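Local coordinates for transcriptional regulator ZitR (Lactococcus lactis subsp. cremoris, PDB 6FI9), which represses the zit operon in response to zinc, binding as a homodimer to two palindromic operator sites in its promoter, at residues E22-V32 with V102-T113. The protein carries 3 engineered substitutions. Numbering follows the deposited sequence.
Sequences EILLGECESNV and VAKEHAAHHEKT. With ZN (zinc ion), chain I; ZN (zinc ion), chain J.
Leu25 lies beside Thr113, their CA atoms 5.1 Å apart, and Ser30 beside Val102, so loop 22-32 runs antiparallel to helix 100-122. This pairing builds much of the two-zinc sensor of a MarR-family winged helix-turn-helix repressor. Spaced four residues apart, His106 and His110 project from successive helical turns and give both NE2 atoms to one zinc, His110 at 2.0 Å. Glu22 supplies OE1 from the loop; its chain, extended beyond CG (chi2 -173°), spans the gap, and His40 of helix 36-47 completes the site. At the second zinc, Glu105 reaches the metal through OE1 at 2.0 Å because its chain bends at chi2 (-75°). Glu39 is another ligand, while the soft thiolate-forming Cys28 belongs to the same site with SG a long 2.8 Å from the metal. Ser30 OG hydrogen-bonds Glu39, which may help orient that carboxylate.

Beside the first zinc site sits Leu24, whose branched side chain suits a place among imidazoles. Its CD2 forms CH-pi contacts over the faces of both His109 and His110, 3.9 Å from each ring centroid, and CD1 meets His106 CE1. The opposite face of His109 receives Glu27 O. At the solvent-facing margin, flexible Lys112 makes a weak salt bridge with Glu29. Gly26 adopts a backbone conformation that would press a CB against the preceding carbonyl oxygen. Thr113 OG1 gives its proton to His109 O at 2.7 Å, and this hydroxyl oxygen, Thr113 OG1, in turn accepts a weak, bent bond (133°) from Leu25 N at 3.1 Å.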
loop_
_atom_site.group_PDB
_atom_site.type_symbol
_atom_site.label_atom_id
_atom_site.label_comp_id
_atom_site.label_asym_id
_atom_site.label_seq_id
_atom_site.Cartn_x
_atom_site.Cartn_y
_atom_site.Cartn_z
ATOM N N GLU A 22 -6.953 0.201 -3.935
ATOM C CA GLU A 22 -7.550 -1.052 -3.458
ATOM C C GLU A 22 -6.904 -2.275 -4.102
ATOM O O GLU A 22 -6.391 -2.192 -5.221
ATOM C CB GLU A 22 -9.072 -1.065 -3.693
ATOM C CG GLU A 22 -9.510 -0.910 -5.142
ATOM C CD GLU A 22 -11.004 -0.753 -5.327
ATOM O OE1 GLU A 22 -11.759 -1.622 -4.835
ATOM O OE2 GLU A 22 -11.425 0.240 -5.959
ATOM N N ILE A 23 -6.938 -3.407 -3.394
ATOM C CA ILE A 23 -6.383 -4.661 -3.891
ATOM C C ILE A 23 -7.482 -5.490 -4.560
ATOM O O ILE A 23 -8.472 -5.863 -3.920
ATOM C CB ILE A 23 -5.588 -5.442 -2.803
ATOM C CG1 ILE A 23 -4.264 -4.732 -2.480
ATOM C CG2 ILE A 23 -5.329 -6.893 -3.229
ATOM C CD1 ILE A 23 -3.665 -5.134 -1.187
ATOM N N LEU A 24 -7.296 -5.763 -5.861
ATOM C CA LEU A 24 -8.201 -6.575 -6.666
ATOM C C LEU A 24 -7.371 -7.586 -7.420
ATOM O O LEU A 24 -6.547 -7.201 -8.250
ATOM C CB LEU A 24 -9.028 -5.709 -7.632
ATOM C CG LEU A 24 -10.225 -4.974 -7.038
ATOM C CD1 LEU A 24 -10.456 -3.663 -7.753
ATOM C CD2 LEU A 24 -11.475 -5.826 -7.082
ATOM N N LEU A 25 -7.536 -8.875 -7.086
ATOM C CA LEU A 25 -6.796 -9.955 -7.728
ATOM C C LEU A 25 -7.505 -10.407 -8.989
ATOM O O LEU A 25 -8.722 -10.647 -8.972
ATOM C CB LEU A 25 -6.542 -11.133 -6.780
ATOM C CG LEU A 25 -5.593 -10.877 -5.607
ATOM C CD1 LEU A 25 -5.592 -12.044 -4.655
ATOM C CD2 LEU A 25 -4.174 -10.587 -6.082
ATOM N N GLY A 26 -6.721 -10.493 -10.067
ATOM C CA GLY A 26 -7.165 -10.846 -11.409
ATOM C C GLY A 26 -7.077 -9.649 -12.335
ATOM O O GLY A 26 -6.462 -8.635 -11.980
ATOM N N GLU A 27 -7.695 -9.758 -13.533
ATOM C CA GLU A 27 -7.713 -8.680 -14.524
ATOM C C GLU A 27 -9.104 -8.066 -14.688
ATOM O O GLU A 27 -10.118 -8.752 -14.508
ATOM C CB GLU A 27 -7.135 -9.136 -15.879
ATOM C CG GLU A 27 -5.637 -9.406 -15.864
ATOM C CD GLU A 27 -4.746 -8.180 -15.921
ATOM O OE1 GLU A 27 -4.577 -7.516 -14.874
ATOM O OE2 GLU A 27 -4.207 -7.889 -17.014
ATOM N N CYS A 28 -9.134 -6.760 -15.006
ATOM C CA CYS A 28 -10.363 -6.003 -15.191
ATOM C C CYS A 28 -10.998 -6.328 -16.541
ATOM O O CYS A 28 -10.378 -6.126 -17.591
ATOM C CB CYS A 28 -10.116 -4.506 -15.022
ATOM S SG CYS A 28 -11.630 -3.523 -14.836
ATOM N N GLU A 29 -12.233 -6.856 -16.498
ATOM C CA GLU A 29 -13.016 -7.239 -17.675
ATOM C C GLU A 29 -13.867 -6.083 -18.251
ATOM O O GLU A 29 -14.676 -6.313 -19.151
ATOM C CB GLU A 29 -13.878 -8.480 -17.365
ATOM C CG GLU A 29 -13.090 -9.781 -17.349
ATOM C CD GLU A 29 -13.831 -11.025 -16.890
ATOM O OE1 GLU A 29 -15.025 -11.197 -17.236
ATOM O OE2 GLU A 29 -13.201 -11.844 -16.184
ATOM N N SER A 30 -13.672 -4.844 -17.749
ATOM C CA SER A 30 -14.396 -3.660 -18.220
ATOM C C SER A 30 -13.847 -3.164 -19.552
ATOM O O SER A 30 -12.633 -2.992 -19.705
ATOM C CB SER A 30 -14.355 -2.538 -17.188
ATOM O OG SER A 30 -15.288 -2.778 -16.149
ATOM N N ASN A 31 -14.759 -2.938 -20.515
ATOM C CA ASN A 31 -14.458 -2.449 -21.865
ATOM C C ASN A 31 -14.105 -0.953 -21.870
ATOM O O ASN A 31 -13.464 -0.479 -22.815
ATOM C CB ASN A 31 -15.622 -2.748 -22.821
ATOM C CG ASN A 31 -16.958 -2.190 -22.380
ATOM O OD1 ASN A 31 -17.714 -2.838 -21.656
ATOM N ND2 ASN A 31 -17.284 -0.980 -22.806
ATOM N N VAL A 32 -14.528 -0.220 -20.813
ATOM C CA VAL A 32 -14.293 1.217 -20.629
ATOM C C VAL A 32 -13.011 1.494 -19.833
ATOM O O VAL A 32 -12.685 0.748 -18.904
ATOM C CB VAL A 32 -15.516 1.973 -20.039
ATOM C CG1 VAL A 32 -16.647 2.089 -21.060
ATOM C CG2 VAL A 32 -16.009 1.327 -18.747
ATOM N N VAL A 102 -20.760 -1.779 -15.987
ATOM C CA VAL A 102 -19.446 -1.461 -15.403
ATOM C C VAL A 102 -19.465 -1.697 -13.889
ATOM O O VAL A 102 -18.521 -2.278 -13.345
ATOM C CB VAL A 102 -18.960 -0.029 -15.761
ATOM C CG1 VAL A 102 -17.475 0.147 -15.441
ATOM C CG2 VAL A 102 -19.241 0.309 -17.225
ATOM N N ALA A 103 -20.552 -1.262 -13.226
ATOM C CA ALA A 103 -20.779 -1.432 -11.789
ATOM C C ALA A 103 -20.978 -2.916 -11.465
ATOM O O ALA A 103 -20.549 -3.371 -10.402
ATOM C CB ALA A 103 -21.997 -0.632 -11.350
ATOM N N LYS A 104 -21.616 -3.665 -12.394
ATOM C CA LYS A 104 -21.866 -5.100 -12.279
ATOM C C LYS A 104 -20.545 -5.867 -12.340
ATOM O O LYS A 104 -20.377 -6.856 -11.622
ATOM C CB LYS A 104 -22.809 -5.573 -13.398
ATOM C CG LYS A 104 -24.287 -5.340 -13.115
ATOM C CD LYS A 104 -25.132 -5.678 -14.349
ATOM C CE LYS A 104 -26.619 -5.633 -14.105
ATOM N NZ LYS A 104 -27.377 -5.861 -15.364
ATOM N N GLU A 105 -19.606 -5.392 -13.185
ATOM C CA GLU A 105 -18.289 -5.997 -13.371
ATOM C C GLU A 105 -17.422 -5.824 -12.141
ATOM O O GLU A 105 -16.775 -6.786 -11.730
ATOM C CB GLU A 105 -17.579 -5.426 -14.610
ATOM C CG GLU A 105 -16.532 -6.359 -15.210
ATOM C CD GLU A 105 -15.211 -6.482 -14.470
ATOM O OE1 GLU A 105 -14.600 -5.430 -14.174
ATOM O OE2 GLU A 105 -14.790 -7.627 -14.185
ATOM N N HIS A 106 -17.396 -4.607 -11.561
ATOM C CA HIS A 106 -16.595 -4.300 -10.375
ATOM C C HIS A 106 -17.065 -5.093 -9.168
ATOM O O HIS A 106 -16.234 -5.603 -8.421
ATOM C CB HIS A 106 -16.593 -2.799 -10.081
ATOM C CG HIS A 106 -15.373 -2.350 -9.350
ATOM N ND1 HIS A 106 -14.156 -2.225 -9.991
ATOM C CD2 HIS A 106 -15.222 -2.008 -8.050
ATOM C CE1 HIS A 106 -13.308 -1.807 -9.069
ATOM N NE2 HIS A 106 -13.902 -1.664 -7.883
ATOM N N ALA A 107 -18.389 -5.250 -9.014
ATOM C CA ALA A 107 -18.998 -6.024 -7.934
ATOM C C ALA A 107 -18.632 -7.508 -8.073
ATOM O O ALA A 107 -18.459 -8.205 -7.071
ATOM C CB ALA A 107 -20.506 -5.846 -7.961
ATOM N N ALA A 108 -18.489 -7.968 -9.322
ATOM C CA ALA A 108 -18.085 -9.326 -9.651
ATOM C C ALA A 108 -16.573 -9.490 -9.420
ATOM O O ALA A 108 -16.150 -10.546 -8.954
ATOM C CB ALA A 108 -18.438 -9.637 -11.095
ATOM N N HIS A 109 -15.776 -8.433 -9.720
ATOM C CA HIS A 109 -14.318 -8.378 -9.549
ATOM C C HIS A 109 -13.943 -8.367 -8.062
ATOM O O HIS A 109 -12.879 -8.862 -7.701
ATOM C CB HIS A 109 -13.735 -7.155 -10.281
ATOM C CG HIS A 109 -12.250 -7.183 -10.498
ATOM N ND1 HIS A 109 -11.567 -6.052 -10.902
ATOM C CD2 HIS A 109 -11.365 -8.204 -10.382
ATOM C CE1 HIS A 109 -10.295 -6.412 -11.003
ATOM N NE2 HIS A 109 -10.125 -7.696 -10.698
ATOM N N HIS A 110 -14.826 -7.830 -7.202
ATOM C CA HIS A 110 -14.644 -7.813 -5.751
ATOM C C HIS A 110 -14.934 -9.192 -5.160
ATOM O O HIS A 110 -14.197 -9.644 -4.277
ATOM C CB HIS A 110 -15.528 -6.748 -5.093
ATOM C CG HIS A 110 -14.795 -5.475 -4.810
ATOM N ND1 HIS A 110 -13.829 -5.403 -3.819
ATOM C CD2 HIS A 110 -14.914 -4.261 -5.395
ATOM C CE1 HIS A 110 -13.392 -4.155 -3.836
ATOM N NE2 HIS A 110 -14.013 -3.431 -4.771
ATOM N N GLU A 111 -15.995 -9.867 -5.658
ATOM C CA GLU A 111 -16.363 -11.207 -5.212
ATOM C C GLU A 111 -15.383 -12.240 -5.758
ATOM O O GLU A 111 -15.207 -13.281 -5.134
ATOM C CB GLU A 111 -17.805 -11.550 -5.584
ATOM C CG GLU A 111 -18.426 -12.560 -4.632
ATOM C CD GLU A 111 -19.940 -12.624 -4.660
ATOM O OE1 GLU A 111 -20.488 -13.255 -5.593
ATOM O OE2 GLU A 111 -20.580 -12.053 -3.747
ATOM N N LYS A 112 -14.723 -11.931 -6.899
ATOM C CA LYS A 112 -13.695 -12.756 -7.549
ATOM C C LYS A 112 -12.450 -12.790 -6.643
ATOM O O LYS A 112 -11.869 -13.860 -6.430
ATOM C CB LYS A 112 -13.322 -12.158 -8.922
ATOM C CG LYS A 112 -12.820 -13.183 -9.946
ATOM C CD LYS A 112 -11.967 -12.554 -11.061
ATOM C CE LYS A 112 -12.766 -11.950 -12.195
ATOM N NZ LYS A 112 -11.911 -11.092 -13.060
ATOM N N THR A 113 -12.086 -11.612 -6.082
ATOM C CA THR A 113 -10.946 -11.397 -5.194
ATOM C C THR A 113 -11.170 -12.114 -3.869
ATOM O O THR A 113 -10.267 -12.784 -3.374
ATOM C CB THR A 113 -10.687 -9.891 -5.051
ATOM O OG1 THR A 113 -10.548 -9.336 -6.354
ATOM C CG2 THR A 113 -9.441 -9.573 -4.245
HETATM ZN ZN ZN I . -13.518 -1.809 -5.768
HETATM ZN ZN ZN J . -13.842 -3.858 -13.104
#